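PDB 5HQA: alpha-glucosidase from Pseudoalteromonas sp. K8, which hydrolyses alpha-glucosides as a chloride-activated member of glycoside hydrolase family 97. Local coordinates for residues 76-88 and 95-107. Numbering follows the deposited sequence. Where two conformers were deposited one is given.
With FMT (formic acid), chain I.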
# COMPACT_ATOMS: atom_id res chain seq x y z
N VAL A 76 -9.67 -12.62 10.10
CA VAL A 76 -10.15 -12.32 8.75
C VAL A 76 -11.15 -13.40 8.38
O VAL A 76 -10.81 -14.59 8.39
CB VAL A 76 -9.01 -12.26 7.73
CG1 VAL A 76 -9.56 -12.08 6.32
CG2 VAL A 76 -8.02 -11.13 8.09
N VAL A 77 -12.36 -12.99 8.03
CA VAL A 77 -13.42 -13.89 7.62
C VAL A 77 -13.38 -14.05 6.10
O VAL A 77 -13.26 -13.07 5.37
CB VAL A 77 -14.79 -13.35 8.08
CG1 VAL A 77 -15.93 -14.11 7.39
CG2 VAL A 77 -14.90 -13.44 9.60
N ASP A 78 -13.46 -15.30 5.63
CA ASP A 78 -13.48 -15.64 4.21
C ASP A 78 -14.79 -16.37 3.91
O ASP A 78 -14.92 -17.56 4.19
CB ASP A 78 -12.27 -16.50 3.84
CG ASP A 78 -12.19 -16.80 2.33
OD1 ASP A 78 -13.14 -16.46 1.59
OD2 ASP A 78 -11.17 -17.36 1.88
N GLN A 79 -15.76 -15.66 3.33
CA GLN A 79 -17.03 -16.26 2.93
C GLN A 79 -17.26 -15.93 1.46
O GLN A 79 -17.42 -14.76 1.11
CB GLN A 79 -18.19 -15.74 3.77
CG GLN A 79 -18.10 -16.14 5.22
CD GLN A 79 -19.13 -15.45 6.11
OE1 GLN A 79 -19.51 -14.30 5.87
NE2 GLN A 79 -19.57 -16.15 7.16
N HIS A 80 -17.26 -16.95 0.61
CA HIS A 80 -17.47 -16.69 -0.81
C HIS A 80 -18.04 -17.92 -1.48
O HIS A 80 -17.91 -19.04 -0.97
CB HIS A 80 -16.16 -16.25 -1.50
CG HIS A 80 -15.14 -17.34 -1.64
ND1 HIS A 80 -14.14 -17.55 -0.71
CD2 HIS A 80 -14.94 -18.26 -2.62
CE1 HIS A 80 -13.39 -18.56 -1.10
NE2 HIS A 80 -13.85 -19.01 -2.26
N ASN A 81 -18.70 -17.70 -2.61
CA ASN A 81 -19.03 -18.77 -3.53
C ASN A 81 -18.02 -18.76 -4.66
O ASN A 81 -17.49 -17.71 -5.03
CB ASN A 81 -20.45 -18.62 -4.07
CG ASN A 81 -21.50 -18.82 -3.00
OD1 ASN A 81 -21.36 -19.70 -2.14
ND2 ASN A 81 -22.55 -18.01 -3.04
N GLU A 82 -17.76 -19.94 -5.21
CA GLU A 82 -16.68 -20.13 -6.17
C GLU A 82 -17.21 -20.93 -7.35
O GLU A 82 -18.00 -21.86 -7.17
CB GLU A 82 -15.52 -20.86 -5.49
CG GLU A 82 -14.26 -21.04 -6.31
CD GLU A 82 -13.12 -21.56 -5.44
OE1 GLU A 82 -13.19 -21.41 -4.20
OE2 GLU A 82 -12.16 -22.15 -5.98
N VAL A 83 -16.79 -20.57 -8.55
CA VAL A 83 -17.06 -21.40 -9.72
C VAL A 83 -15.82 -21.43 -10.59
O VAL A 83 -15.17 -20.39 -10.81
CB VAL A 83 -18.29 -20.93 -10.52
CG1 VAL A 83 -18.05 -19.57 -11.19
CG2 VAL A 83 -18.70 -22.00 -11.57
N THR A 84 -15.46 -22.62 -11.07
CA THR A 84 -14.41 -22.78 -12.06
C THR A 84 -15.08 -23.11 -13.38
O THR A 84 -15.81 -24.10 -13.48
CB THR A 84 -13.42 -23.87 -11.65
OG1 THR A 84 -12.89 -23.55 -10.36
CG2 THR A 84 -12.29 -23.95 -12.65
N VAL A 85 -14.86 -22.25 -14.38
CA VAL A 85 -15.47 -22.39 -15.70
C VAL A 85 -14.39 -22.85 -16.66
O VAL A 85 -13.36 -22.19 -16.79
CB VAL A 85 -16.08 -21.06 -16.16
CG1 VAL A 85 -16.79 -21.25 -17.49
CG2 VAL A 85 -17.04 -20.52 -15.11
N THR A 86 -14.62 -23.99 -17.32
CA THR A 86 -13.64 -24.53 -18.25
C THR A 86 -14.07 -24.21 -19.67
O THR A 86 -15.23 -24.46 -20.04
CB THR A 86 -13.48 -26.04 -18.06
OG1 THR A 86 -12.97 -26.30 -16.76
CG2 THR A 86 -12.51 -26.60 -19.09
N PHE A 87 -13.15 -23.66 -20.45
CA PHE A 87 -13.37 -23.32 -21.85
C PHE A 87 -12.50 -24.22 -22.72
O PHE A 87 -11.36 -24.53 -22.37
CB PHE A 87 -13.00 -21.87 -22.15
CG PHE A 87 -13.76 -20.86 -21.35
CD1 PHE A 87 -14.96 -20.34 -21.82
CD2 PHE A 87 -13.28 -20.41 -20.13
CE1 PHE A 87 -15.66 -19.40 -21.08
CE2 PHE A 87 -13.97 -19.47 -19.39
CZ PHE A 87 -15.17 -18.97 -19.87
N ALA A 88 -13.02 -24.61 -23.88
CA ALA A 88 -12.24 -25.42 -24.80
C ALA A 88 -12.55 -25.01 -26.23
O ALA A 88 -13.68 -24.66 -26.56
CB ALA A 88 -12.52 -26.91 -24.61
N GLY A 95 -7.33 -25.51 -27.83
CA GLY A 95 -6.75 -25.42 -26.51
C GLY A 95 -7.84 -25.42 -25.46
O GLY A 95 -9.03 -25.53 -25.76
N THR A 96 -7.39 -25.31 -24.22
CA THR A 96 -8.34 -25.25 -23.12
C THR A 96 -7.74 -24.41 -22.00
O THR A 96 -6.52 -24.36 -21.82
CB THR A 96 -8.71 -26.65 -22.61
OG1 THR A 96 -9.72 -26.55 -21.60
CG2 THR A 96 -7.49 -27.36 -22.04
N TYR A 97 -8.61 -23.72 -21.29
CA TYR A 97 -8.22 -22.99 -20.09
C TYR A 97 -9.45 -22.84 -19.23
O TYR A 97 -10.58 -23.01 -19.69
CB TYR A 97 -7.59 -21.63 -20.41
CG TYR A 97 -8.52 -20.57 -20.94
CD1 TYR A 97 -8.71 -20.41 -22.31
CD2 TYR A 97 -9.17 -19.69 -20.07
CE1 TYR A 97 -9.55 -19.42 -22.81
CE2 TYR A 97 -10.01 -18.70 -20.56
CZ TYR A 97 -10.19 -18.56 -21.92
OH TYR A 97 -11.01 -17.58 -22.40
N SER A 98 -9.22 -22.56 -17.96
CA SER A 98 -10.29 -22.34 -17.02
C SER A 98 -10.14 -20.96 -16.39
O SER A 98 -9.04 -20.40 -16.34
CB SER A 98 -10.32 -23.42 -15.93
OG SER A 98 -10.58 -24.69 -16.51
N VAL A 99 -11.26 -20.41 -15.94
CA VAL A 99 -11.25 -19.19 -15.14
C VAL A 99 -11.97 -19.51 -13.83
O VAL A 99 -13.08 -20.06 -13.85
CB VAL A 99 -11.89 -18.01 -15.87
CG1 VAL A 99 -11.76 -16.75 -15.03
CG2 VAL A 99 -11.20 -17.77 -17.20
N ARG A 100 -11.32 -19.20 -12.72
CA ARG A 100 -11.89 -19.42 -11.39
C ARG A 100 -12.40 -18.08 -10.89
O ARG A 100 -11.64 -17.11 -10.86
CB ARG A 100 -10.85 -20.00 -10.44
CG ARG A 100 -11.38 -20.37 -9.05
CD ARG A 100 -10.26 -20.96 -8.17
NE ARG A 100 -9.65 -22.12 -8.83
CZ ARG A 100 -10.06 -23.38 -8.70
NH1 ARG A 100 -11.09 -23.69 -7.91
NH2 ARG A 100 -9.43 -24.33 -9.37
N PHE A 101 -13.68 -18.02 -10.52
CA PHE A 101 -14.31 -16.82 -9.96
C PHE A 101 -14.65 -17.05 -8.50
O PHE A 101 -15.22 -18.09 -8.16
CB PHE A 101 -15.59 -16.46 -10.71
CG PHE A 101 -15.38 -16.06 -12.14
CD1 PHE A 101 -15.36 -14.72 -12.50
CD2 PHE A 101 -15.21 -17.02 -13.11
CE1 PHE A 101 -15.17 -14.35 -13.82
CE2 PHE A 101 -15.02 -16.66 -14.43
CZ PHE A 101 -15.00 -15.32 -14.78
N LYS A 102 -14.33 -16.08 -7.65
CA LYS A 102 -14.74 -16.09 -6.25
C LYS A 102 -15.60 -14.86 -6.00
O LYS A 102 -15.16 -13.74 -6.26
CB LYS A 102 -13.53 -16.11 -5.31
CG LYS A 102 -12.72 -17.40 -5.37
CD LYS A 102 -11.57 -17.37 -4.38
CE LYS A 102 -10.89 -18.72 -4.26
NZ LYS A 102 -9.91 -18.72 -3.13
N ALA A 103 -16.82 -15.07 -5.53
CA ALA A 103 -17.77 -13.98 -5.32
C ALA A 103 -17.97 -13.79 -3.82
O ALA A 103 -18.49 -14.69 -3.14
CB ALA A 103 -19.10 -14.27 -6.02
N PHE A 104 -17.53 -12.64 -3.31
CA PHE A 104 -17.72 -12.22 -1.93
C PHE A 104 -18.83 -11.19 -1.86
O PHE A 104 -19.19 -10.57 -2.87
CB PHE A 104 -16.44 -11.60 -1.35
CG PHE A 104 -15.22 -12.46 -1.45
CD1 PHE A 104 -14.74 -13.12 -0.32
CD2 PHE A 104 -14.53 -12.58 -2.65
CE1 PHE A 104 -13.61 -13.90 -0.39
CE2 PHE A 104 -13.39 -13.36 -2.73
CZ PHE A 104 -12.93 -14.03 -1.60
N ASP A 105 -19.36 -10.96 -0.65
CA ASP A 105 -20.32 -9.87 -0.50
C ASP A 105 -19.72 -8.51 -0.85
O ASP A 105 -20.46 -7.60 -1.21
CB ASP A 105 -20.88 -9.85 0.92
CG ASP A 105 -21.81 -11.01 1.19
OD1 ASP A 105 -22.24 -11.68 0.22
OD2 ASP A 105 -22.12 -11.26 2.37
N SER A 106 -18.40 -8.36 -0.76
CA SER A 106 -17.76 -7.08 -1.02
C SER A 106 -17.08 -6.99 -2.38
O SER A 106 -16.47 -5.95 -2.68
CB SER A 106 -16.73 -6.78 0.08
OG SER A 106 -15.74 -7.79 0.12
N GLY A 107 -17.15 -8.02 -3.22
CA GLY A 107 -16.50 -7.94 -4.51
C GLY A 107 -16.20 -9.32 -5.08
O GLY A 107 -16.58 -10.34 -4.52
C FMT I . -12.21 -27.01 -8.89
O1 FMT I . -11.62 -26.73 -9.94
O2 FMT I . -11.65 -27.11 -7.80
O HOH W 1 -10.36 -16.85 -0.75
O HOH W 2 -18.46 -12.35 1.64
O HOH W 3 -20.00 -12.35 3.80
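Val83 and Phe101 form a hydrogen-bonded pair near the middle of an antiparallel beta hairpin, strands 75-89 and 95-104, in the N-terminal GH97 domain. Four such pairs, from Asn81–Ala103 to Phe87–Tyr97, each close with two reciprocal backbone bonds; Phe101 N to Val83 O is 2.8 Å, with an N-H...O angle of 176°. In the conformer given, Thr96 OG1 also donates to Phe87 O, arriving from the opposite face of the carbonyl plane to Tyr97 N.

The apolar face carries Val83, Val85, Phe87, Tyr97, Val99 and Phe101 and packs partly on Ile14 of strand 10-15, joining this sheet to the other large one. Phe87 CD2 meets Tyr97 CE2 at 3.7 Å, although the two rings, near parallel but slid apart, barely overlap.

The other face is mostly polar, with Phe104 its aromatic exception. The imidazole of His80 is gripped in its own plane at both nitrogens, ND1 donating to Asp78 OD1 (2.7 Å) and NE2 to Glu82 OE1 (3.2 Å). A leucine in place of His80 would probably cost Asp78 OD1 and Glu82 OE1 the N-H donors that span them, with Glu82 still held through OE2. Lys102 CD lies over one ring face, while His80 CB sits 3.7 Å from the centroid of the Phe104 ring, a CH-pi contact. Glu82, extended with CG anti to its N (chi1 -175°), sends OE2 to a salt bridge with Arg100, whose NE pairs with Glu113. Carboxylate and guanidinium stand 83° apart, yet Arg100 NH1 reaches Glu82 OE2 close to the guanidinium plane, at 2.7 Å.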